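Local coordinates for protein alanine racemase (PDB 3HUR) that has the two-domain fold of the alanine racemase family, a TIM-type barrel domain joined to a C-terminal domain rich in beta strands, at residues V14-A19 with D377-I382; I129-T134 with R185-L190; Y179-L184 with D215-F220. One frame throughout, in Å; residues are numbered along the deposited sequence.

Contact 1: V14-A19 with D377-I382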
loop_
_atom_site.group_PDB
_atom_site.type_symbol
_atom_site.label_atom_id
_atom_site.label_comp_id
_atom_site.label_asym_id
_atom_site.label_seq_id
_atom_site.Cartn_x
_atom_site.Cartn_y
_atom_site.Cartn_z
ATOM N N VAL A 14 0.427 19.460 -18.993
ATOM C CA VAL A 14 1.738 19.414 -19.586
ATOM C C VAL A 14 1.912 20.597 -20.570
ATOM O O VAL A 14 1.252 20.672 -21.604
ATOM C CB VAL A 14 1.915 18.116 -20.400
ATOM C CG1 VAL A 14 3.287 18.115 -21.066
ATOM C CG2 VAL A 14 1.688 16.862 -19.537
ATOM N N ASP A 15 2.795 21.520 -20.245
ATOM C CA ASP A 15 2.995 22.701 -21.064
ATOM C C ASP A 15 4.098 22.463 -22.108
ATOM O O ASP A 15 5.301 22.418 -21.778
ATOM C CB ASP A 15 3.375 23.848 -20.147
ATOM C CG ASP A 15 3.903 25.017 -20.896
ATOM O OD1 ASP A 15 4.041 24.903 -22.133
ATOM O OD2 ASP A 15 4.198 26.028 -20.236
ATOM N N LEU A 16 3.697 22.319 -23.359
ATOM C CA LEU A 16 4.635 21.877 -24.385
ATOM C C LEU A 16 5.589 22.950 -24.769
ATOM O O LEU A 16 6.670 22.631 -25.250
ATOM C CB LEU A 16 3.919 21.370 -25.635
ATOM C CG LEU A 16 3.113 20.074 -25.455
ATOM C CD1 LEU A 16 2.260 19.742 -26.681
ATOM C CD2 LEU A 16 4.053 18.922 -25.098
ATOM N N ASP A 17 5.205 24.208 -24.548
ATOM C CA ASP A 17 6.108 25.343 -24.785
ATOM C C ASP A 17 7.315 25.226 -23.864
ATOM O O ASP A 17 8.443 25.474 -24.274
ATOM C CB ASP A 17 5.464 26.704 -24.471
ATOM C CG ASP A 17 4.443 27.160 -25.518
ATOM O OD1 ASP A 17 4.701 27.113 -26.742
ATOM O OD2 ASP A 17 3.366 27.621 -25.090
ATOM N N ALA A 18 7.050 24.886 -22.609
ATOM C CA ALA A 18 8.086 24.764 -21.615
ATOM C C ALA A 18 8.984 23.590 -21.942
ATOM O O ALA A 18 10.198 23.680 -21.772
ATOM C CB ALA A 18 7.490 24.648 -20.201
ATOM N N ALA A 19 8.431 22.509 -22.478
ATOM C CA ALA A 19 9.307 21.415 -22.893
ATOM C C ALA A 19 10.267 21.877 -24.018
ATOM O O ALA A 19 11.438 21.474 -24.062
ATOM C CB ALA A 19 8.494 20.152 -23.339
ATOM N N ASP A 377 0.435 27.718 -26.366
ATOM C CA ASP A 377 0.264 28.076 -27.783
ATOM C C ASP A 377 0.779 26.958 -28.656
ATOM O O ASP A 377 0.150 26.571 -29.633
ATOM C CB ASP A 377 1.028 29.381 -28.130
ATOM C CG ASP A 377 0.434 30.658 -27.454
ATOM O OD1 ASP A 377 -0.759 30.674 -27.035
ATOM O OD2 ASP A 377 1.172 31.675 -27.368
ATOM N N LEU A 378 1.933 26.418 -28.310
ATOM C CA LEU A 378 2.454 25.268 -29.069
ATOM C C LEU A 378 1.456 24.113 -29.137
ATOM O O LEU A 378 1.315 23.464 -30.155
ATOM C CB LEU A 378 3.738 24.762 -28.429
ATOM C CG LEU A 378 4.997 24.619 -29.267
ATOM C CD1 LEU A 378 5.996 23.821 -28.428
ATOM C CD2 LEU A 378 4.704 23.962 -30.614
ATOM N N ALA A 379 0.771 23.858 -28.033
ATOM C CA ALA A 379 -0.245 22.833 -27.962
ATOM C C ALA A 379 -1.400 23.022 -28.961
ATOM O O ALA A 379 -1.855 22.058 -29.575
ATOM C CB ALA A 379 -0.793 22.769 -26.562
ATOM N N GLU A 380 -1.869 24.257 -29.077
ATOM C CA GLU A 380 -2.887 24.695 -30.053
ATOM C C GLU A 380 -2.390 24.367 -31.466
ATOM O O GLU A 380 -3.071 23.632 -32.220
ATOM C CB GLU A 380 -3.077 26.223 -29.879
ATOM C CG GLU A 380 -4.416 26.906 -30.212
ATOM C CD GLU A 380 -4.357 28.490 -29.979
ATOM O OE1 GLU A 380 -3.245 29.116 -29.929
ATOM O OE2 GLU A 380 -5.443 29.117 -29.849
ATOM N N VAL A 381 -1.178 24.856 -31.787
ATOM C CA VAL A 381 -0.581 24.711 -33.122
ATOM C C VAL A 381 -0.407 23.257 -33.560
ATOM O O VAL A 381 -0.613 22.943 -34.741
ATOM C CB VAL A 381 0.832 25.403 -33.222
ATOM C CG1 VAL A 381 1.571 24.973 -34.514
ATOM C CG2 VAL A 381 0.740 26.954 -33.100
ATOM N N ILE A 382 -0.029 22.352 -32.647
ATOM C CA ILE A 382 0.158 20.941 -33.055
ATOM C C ILE A 382 -1.122 20.092 -32.970
ATOM O O ILE A 382 -1.115 18.906 -33.309
ATOM C CB ILE A 382 1.341 20.276 -32.318
ATOM C CG1 ILE A 382 1.057 20.147 -30.821
ATOM C CG2 ILE A 382 2.590 21.092 -32.519
ATOM C CD1 ILE A 382 1.856 19.081 -30.161
#

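Contact 2: I129-T134 with R185-L190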
loop_
_atom_site.group_PDB
_atom_site.type_symbol
_atom_site.label_atom_id
_atom_site.label_comp_id
_atom_site.label_asym_id
_atom_site.label_seq_id
_atom_site.Cartn_x
_atom_site.Cartn_y
_atom_site.Cartn_z
ATOM N N ILE A 129 30.018 2.868 -28.081
ATOM C CA ILE A 129 31.265 2.603 -27.436
ATOM C C ILE A 129 31.068 2.208 -25.982
ATOM O O ILE A 129 30.741 3.023 -25.148
ATOM C CB ILE A 129 32.207 3.840 -27.510
ATOM C CG1 ILE A 129 32.326 4.356 -28.959
ATOM C CG2 ILE A 129 33.553 3.491 -26.925
ATOM C CD1 ILE A 129 32.570 3.294 -29.968
ATOM N N ASP A 130 31.293 0.944 -25.686
ATOM C CA ASP A 130 31.283 0.477 -24.309
ATOM C C ASP A 130 32.471 1.047 -23.567
ATOM O O ASP A 130 33.556 0.479 -23.594
ATOM C CB ASP A 130 31.333 -1.058 -24.260
ATOM C CG ASP A 130 31.277 -1.632 -22.815
ATOM O OD1 ASP A 130 31.100 -0.875 -21.824
ATOM O OD2 ASP A 130 31.416 -2.871 -22.670
ATOM N N THR A 131 32.271 2.170 -22.896
ATOM C CA THR A 131 33.295 2.695 -22.019
ATOM C C THR A 131 33.043 2.240 -20.592
ATOM O O THR A 131 33.477 2.893 -19.647
ATOM C CB THR A 131 33.340 4.218 -22.031
ATOM O OG1 THR A 131 32.183 4.739 -21.373
ATOM C CG2 THR A 131 33.409 4.744 -23.432
ATOM N N GLY A 132 32.337 1.133 -20.409
ATOM C CA GLY A 132 32.269 0.552 -19.076
ATOM C C GLY A 132 31.004 -0.135 -18.624
ATOM O O GLY A 132 30.957 -1.368 -18.530
ATOM N N MET A 133 29.990 0.647 -18.293
ATOM C CA MET A 133 28.891 0.126 -17.454
ATOM C C MET A 133 27.735 -0.517 -18.278
ATOM O O MET A 133 26.546 -0.268 -18.031
ATOM C CB MET A 133 28.366 1.280 -16.577
ATOM C CG MET A 133 27.655 0.834 -15.315
ATOM S SD MET A 133 28.799 0.344 -14.015
ATOM C CE MET A 133 28.390 1.612 -12.782
ATOM N N THR A 134 28.069 -1.336 -19.266
ATOM C CA THR A 134 27.049 -1.808 -20.190
ATOM C C THR A 134 27.594 -2.970 -20.952
ATOM O O THR A 134 28.800 -3.216 -20.899
ATOM C CB THR A 134 26.626 -0.704 -21.166
ATOM O OG1 THR A 134 26.160 -1.291 -22.382
ATOM C CG2 THR A 134 27.776 0.227 -21.481
ATOM N N ARG A 185 38.571 8.140 -20.073
ATOM C CA ARG A 185 39.826 7.540 -20.555
ATOM C C ARG A 185 39.470 6.503 -21.634
ATOM O O ARG A 185 39.943 6.608 -22.785
ATOM C CB ARG A 185 40.699 7.011 -19.370
ATOM C CG ARG A 185 41.706 5.814 -19.604
ATOM C CD ARG A 185 43.120 6.202 -19.180
ATOM N NE ARG A 185 43.834 5.342 -18.218
ATOM C CZ ARG A 185 45.002 4.694 -18.434
ATOM N NH1 ARG A 185 45.621 4.694 -19.624
ATOM N NH2 ARG A 185 45.545 3.988 -17.442
ATOM N N ARG A 186 38.587 5.565 -21.293
ATOM C CA ARG A 186 38.202 4.532 -22.254
ATOM C C ARG A 186 37.644 5.093 -23.569
ATOM O O ARG A 186 38.001 4.613 -24.648
ATOM C CB ARG A 186 37.210 3.566 -21.631
ATOM C CG ARG A 186 37.854 2.396 -20.874
ATOM C CD ARG A 186 37.099 2.224 -19.553
ATOM N NE ARG A 186 37.486 1.037 -18.778
ATOM C CZ ARG A 186 36.791 0.554 -17.738
ATOM N NH1 ARG A 186 35.654 1.134 -17.329
ATOM N NH2 ARG A 186 37.235 -0.518 -17.099
ATOM N N TRP A 187 36.781 6.105 -23.487
ATOM C CA TRP A 187 36.252 6.741 -24.693
ATOM C C TRP A 187 37.405 7.139 -25.623
ATOM O O TRP A 187 37.457 6.740 -26.785
ATOM C CB TRP A 187 35.396 7.955 -24.323
ATOM C CG TRP A 187 35.069 8.840 -25.469
ATOM C CD1 TRP A 187 35.645 10.049 -25.768
ATOM C CD2 TRP A 187 34.074 8.613 -26.474
ATOM N NE1 TRP A 187 35.057 10.587 -26.891
ATOM C CE2 TRP A 187 34.100 9.718 -27.348
ATOM C CE3 TRP A 187 33.154 7.587 -26.715
ATOM C CZ2 TRP A 187 33.262 9.809 -28.449
ATOM C CZ3 TRP A 187 32.326 7.677 -27.807
ATOM C CH2 TRP A 187 32.381 8.780 -28.663
ATOM N N GLN A 188 38.333 7.910 -25.070
ATOM C CA GLN A 188 39.517 8.372 -25.795
ATOM C C GLN A 188 40.405 7.217 -26.264
ATOM O O GLN A 188 40.721 7.117 -27.436
ATOM C CB GLN A 188 40.300 9.323 -24.916
ATOM C CG GLN A 188 39.590 10.640 -24.612
ATOM C CD GLN A 188 40.366 11.431 -23.624
ATOM O OE1 GLN A 188 41.340 10.925 -23.109
ATOM N NE2 GLN A 188 39.947 12.667 -23.331
ATOM N N GLU A 189 40.736 6.291 -25.392
ATOM C CA GLU A 189 41.518 5.134 -25.839
ATOM C C GLU A 189 40.858 4.446 -27.010
ATOM O O GLU A 189 41.527 3.968 -27.943
ATOM C CB GLU A 189 41.749 4.134 -24.704
ATOM C CG GLU A 189 42.767 4.661 -23.655
ATOM C CD GLU A 189 42.918 3.756 -22.437
ATOM O OE1 GLU A 189 42.052 2.861 -22.222
ATOM O OE2 GLU A 189 43.902 3.969 -21.688
ATOM N N LEU A 190 39.528 4.406 -26.973
ATOM C CA LEU A 190 38.772 3.646 -27.943
ATOM C C LEU A 190 38.455 4.413 -29.219
ATOM O O LEU A 190 38.210 3.777 -30.244
ATOM C CB LEU A 190 37.504 3.096 -27.296
ATOM C CG LEU A 190 37.692 1.908 -26.342
ATOM C CD1 LEU A 190 36.335 1.684 -25.612
ATOM C CD2 LEU A 190 38.175 0.614 -27.061
#

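Contact 3: Y179-L184 with D215-F220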
loop_
_atom_site.group_PDB
_atom_site.type_symbol
_atom_site.label_atom_id
_atom_site.label_comp_id
_atom_site.label_asym_id
_atom_site.label_seq_id
_atom_site.Cartn_x
_atom_site.Cartn_y
_atom_site.Cartn_z
ATOM N N TYR A 179 35.186 7.339 -11.550
ATOM C CA TYR A 179 34.558 6.483 -12.561
ATOM C C TYR A 179 34.275 7.302 -13.822
ATOM O O TYR A 179 34.454 6.848 -14.951
ATOM C CB TYR A 179 33.267 5.837 -12.054
ATOM C CG TYR A 179 32.926 4.630 -12.885
ATOM C CD1 TYR A 179 33.537 3.399 -12.633
ATOM C CD2 TYR A 179 32.033 4.717 -13.963
ATOM C CE1 TYR A 179 33.258 2.264 -13.426
ATOM C CE2 TYR A 179 31.732 3.575 -14.758
ATOM C CZ TYR A 179 32.353 2.354 -14.484
ATOM O OH TYR A 179 32.090 1.232 -15.253
ATOM N N PHE A 180 33.846 8.526 -13.616
ATOM C CA PHE A 180 33.725 9.427 -14.716
ATOM C C PHE A 180 35.056 9.508 -15.460
ATOM O O PHE A 180 35.065 9.349 -16.668
ATOM C CB PHE A 180 33.250 10.794 -14.239
ATOM C CG PHE A 180 32.934 11.738 -15.339
ATOM C CD1 PHE A 180 31.623 11.902 -15.764
ATOM C CD2 PHE A 180 33.945 12.507 -15.923
ATOM C CE1 PHE A 180 31.309 12.790 -16.772
ATOM C CE2 PHE A 180 33.657 13.409 -16.928
ATOM C CZ PHE A 180 32.321 13.547 -17.370
ATOM N N GLU A 181 36.178 9.712 -14.763
ATOM C CA GLU A 181 37.468 9.859 -15.463
ATOM C C GLU A 181 37.789 8.578 -16.180
ATOM O O GLU A 181 38.234 8.608 -17.322
ATOM C CB GLU A 181 38.641 10.235 -14.528
ATOM C CG GLU A 181 38.568 11.666 -13.953
ATOM C CD GLU A 181 38.438 12.729 -15.032
ATOM O OE1 GLU A 181 37.630 13.675 -14.861
ATOM O OE2 GLU A 181 39.156 12.607 -16.057
ATOM N N GLU A 182 37.559 7.453 -15.520
ATOM C CA GLU A 182 37.879 6.164 -16.110
ATOM C C GLU A 182 37.127 5.986 -17.423
ATOM O O GLU A 182 37.719 5.602 -18.442
ATOM C CB GLU A 182 37.529 5.045 -15.144
ATOM C CG GLU A 182 37.889 3.669 -15.610
ATOM C CD GLU A 182 37.555 2.579 -14.568
ATOM O OE1 GLU A 182 37.370 2.896 -13.354
ATOM O OE2 GLU A 182 37.488 1.389 -14.969
ATOM N N GLN A 183 35.834 6.302 -17.416
ATOM C CA GLN A 183 35.031 6.183 -18.630
ATOM C C GLN A 183 35.548 7.112 -19.736
ATOM O O GLN A 183 35.661 6.714 -20.903
ATOM C CB GLN A 183 33.556 6.480 -18.332
ATOM C CG GLN A 183 32.827 5.397 -17.520
ATOM C CD GLN A 183 31.300 5.490 -17.627
ATOM O OE1 GLN A 183 30.655 6.357 -17.020
ATOM N NE2 GLN A 183 30.736 4.601 -18.408
ATOM N N LEU A 184 35.856 8.353 -19.379
ATOM C CA LEU A 184 36.408 9.292 -20.353
ATOM C C LEU A 184 37.772 8.799 -20.910
ATOM O O LEU A 184 38.068 8.979 -22.093
ATOM C CB LEU A 184 36.559 10.656 -19.709
ATOM C CG LEU A 184 36.926 11.823 -20.614
ATOM C CD1 LEU A 184 35.948 11.903 -21.806
ATOM C CD2 LEU A 184 36.972 13.126 -19.785
ATOM N N ASP A 215 33.476 21.260 -19.403
ATOM C CA ASP A 215 34.578 20.378 -19.654
ATOM C C ASP A 215 34.775 20.205 -21.169
ATOM O O ASP A 215 33.973 19.534 -21.841
ATOM C CB ASP A 215 34.324 19.038 -18.986
ATOM C CG ASP A 215 35.526 18.110 -19.050
ATOM O OD1 ASP A 215 36.540 18.458 -19.709
ATOM O OD2 ASP A 215 35.444 17.012 -18.449
ATOM N N PRO A 216 35.862 20.784 -21.716
ATOM C CA PRO A 216 36.145 20.706 -23.166
ATOM C C PRO A 216 36.403 19.303 -23.674
ATOM O O PRO A 216 36.393 19.077 -24.876
ATOM C CB PRO A 216 37.411 21.533 -23.318
ATOM C CG PRO A 216 37.417 22.450 -22.132
ATOM C CD PRO A 216 36.811 21.665 -21.021
ATOM N N ARG A 217 36.651 18.368 -22.767
ATOM C CA ARG A 217 36.929 16.999 -23.160
ATOM C C ARG A 217 35.660 16.264 -23.604
ATOM O O ARG A 217 35.737 15.177 -24.220
ATOM C CB ARG A 217 37.541 16.244 -21.987
ATOM C CG ARG A 217 38.971 16.679 -21.567
ATOM C CD ARG A 217 39.452 15.904 -20.329
ATOM N NE ARG A 217 38.672 16.243 -19.146
ATOM C CZ ARG A 217 38.658 15.554 -18.008
ATOM N NH1 ARG A 217 39.388 14.472 -17.866
ATOM N NH2 ARG A 217 37.879 15.945 -16.998
ATOM N N ILE A 218 34.502 16.817 -23.236
ATOM C CA ILE A 218 33.227 16.237 -23.624
ATOM C C ILE A 218 32.786 16.913 -24.921
ATOM O O ILE A 218 32.746 18.143 -25.011
ATOM C CB ILE A 218 32.130 16.437 -22.538
ATOM C CG1 ILE A 218 32.602 15.990 -21.148
ATOM C CG2 ILE A 218 30.899 15.662 -22.885
ATOM C CD1 ILE A 218 32.872 14.510 -21.029
ATOM N N SER A 219 32.487 16.115 -25.931
ATOM C CA SER A 219 31.872 16.663 -27.146
ATOM C C SER A 219 30.347 16.832 -26.979
ATOM O O SER A 219 29.628 15.914 -26.599
ATOM C CB SER A 219 32.128 15.757 -28.349
ATOM O OG SER A 219 31.410 16.228 -29.483
ATOM N N PHE A 220 29.880 18.027 -27.276
ATOM C CA PHE A 220 28.475 18.316 -27.284
ATOM C C PHE A 220 27.974 18.403 -28.709
ATOM O O PHE A 220 26.928 18.983 -28.998
ATOM C CB PHE A 220 28.256 19.564 -26.460
ATOM C CG PHE A 220 28.637 19.356 -25.028
ATOM C CD1 PHE A 220 27.809 18.609 -24.190
ATOM C CD2 PHE A 220 29.852 19.809 -24.545
ATOM C CE1 PHE A 220 28.154 18.359 -22.877
ATOM C CE2 PHE A 220 30.214 19.574 -23.228
ATOM C CZ PHE A 220 29.352 18.844 -22.384
#

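Contact 1: V14-A19 with D377-I382
The carboxylate of Asp17 is the flat group of this contact, and it turns its oxygens to the first two backbone N-H groups of helix 377-381. Leu378 N gives the better bond, 3.3 Å to Asp17 OD1, reaching that oxygen from its syn side but 35° out of the carboxylate plane. Asp377 N makes a weak, more bent bond (N-H...O angle 122°) to Asp17 OD2 at 3.2 Å. The same OD1 also lies 3.0 Å from Leu378 CB, so the leucine stem sits directly against the acid. Asp17 CG is anti to its own carbonyl carbon (chi1 -74°), which swings the group off helix 16-30 and across to the start of the short C-terminal helix. The negative charge therefore meets the N-terminal end of that helix, whose dipole probably favours it; Asp377 brings a second acid near, its OD2 not in contact with that of Asp17.

The apolar half is built on Leu16. Its CD1 branch lies 3.6 Å from Ile382 CD1, the two side chains meeting at a slant, and 4.3 Å from Ala379 CB. Leu378 CD1 rests 3.5 Å from the backbone O of Leu16.

Asp15, the N-cap residue of helix 16-30, fixes the turn that carries Leu16 and Asp17: its OD1 accepts from Ala18 N at 3.0 Å, from above the carboxylate plane, and more weakly from Asp17 N.

Helix 48-57 backs the join, with Leu51 touching Leu16 and Ala54 touching Leu378. Strand 10-15 pairs in parallel with strand 372-375 through Val14, and Tyr374 of that strand lies on Leu16, so two adjacent strands each run into one of the two helices that meet here.

Contact 2: I129-T134 with R185-L190
Apolar contacts carry most of the meeting between Ile129 and one side of helix 174-191. Ile129 CG1 reaches Trp187 CZ3 at 3.5 Å, the two side chains nearly perpendicular, while its other branch, CG2, lies 3.6 Å from Leu190 CD1, where the isoleucine and leucine side chains run antiparallel past one another. Trp187 CG stands anti to the backbone N (chi1 167°), which brings the six-membered ring of the indole, through CZ3 and CE3, up to the isoleucine. Thr131 adds its methyl: CG2 lies near the plane of the indole, at its edge, and 3.6 Å from Trp187 N, and Thr131 CB packs 3.9 Å from Arg186 CB.

In the barrel of the N-terminal domain, segment 129-134 is the loop leaving strand 123-128, and helix 174-191 follows the neighbouring strand 157-163; the loop thus leans on the helix of the next beta-alpha unit. Phe201, on the strand beyond, meets the Trp187 ring edge-to-face.

Several polar groups find partners within the loop or beyond it. Asp130 OD1 accepts from Gly132 N at 2.8 Å, from above the carboxylate plane, closing an Asx turn that bends the chain just where it passes the helix. Thr131 OG1, on the other branch from the packed methyl, is hydrogen-bonded to Thr164 OG1. The guanidinium of Arg186 salt-bridges Glu182 one helical turn back; its NH1 passes 3.6 Å from Thr131 O without hydrogen-bonding to it, and that oxygen receives a weak hydrogen bond from Gln183 NE2.

Contact 3: Y179-L184 with D215-F220
A salt-bridge network of Glu181, Arg217 and Asp215 joins the exposed flank of helix 174-191 to a type I beta turn, Asp215 to Ile218. Arg217 grips Glu181 end-on: NH1 to OE2 at 2.6 Å and NH2 to OE1 at 3.1 Å, each carboxylate oxygen using its syn lone pair. The two flat groups lie only 5° apart, a nearly coplanar geometry that suits a bidentate salt bridge. Glu181 bends at chi2 (-55°) to bring its acid level with the guanidinium.

On the edge shared by NE and NH2, Asp215 holds the same group: NE donates to OD1 at 3.1 Å, while NH2 bonds weakly to OD2. Asp215 OD1 also takes the backbone N of Arg217, an Asx turn, so this one oxygen holds the arginine at its backbone N and at NE. With acids at two edges, the guanidinium is probably held firmly against rotation.

This turn belongs to the loop entering strand 222-223, the last strand of the barrel. Beneath the ion pair the packing is apolar. Leu184 CD2 lies over one guanidinium face, 3.4 Å from Arg217 CZ, and Leu184 CD1 is 4.1 Å from Ile218 CD1. That Ile218 methyl also meets Phe180 CZ at 3.8 Å, and the Phe180 ring is stacked with both His212 and Phe166.

From the N terminus, contact 1 opens first, at segment 14-19, and closes last, at 377-382, so its loop encloses almost the whole chain, with contacts 2 and 3 nested inside. Contact 2 starts at 129-134; the chain then reaches helix 174-191, where 179-184 opens contact 3 before 185-190 closes contact 2. Contact 3 closes at 215-220, so the two loops cross. Their centres are 10 Å apart, and they touch where Thr131 meets Gln183 and where Met133 and Gly132 meet Tyr179. Together they join the loops after strand 123-128 and before strand 222-223 to helix 174-191, whereas contact 1, opposite across the chain's centre, joins segments near the chain's two ends.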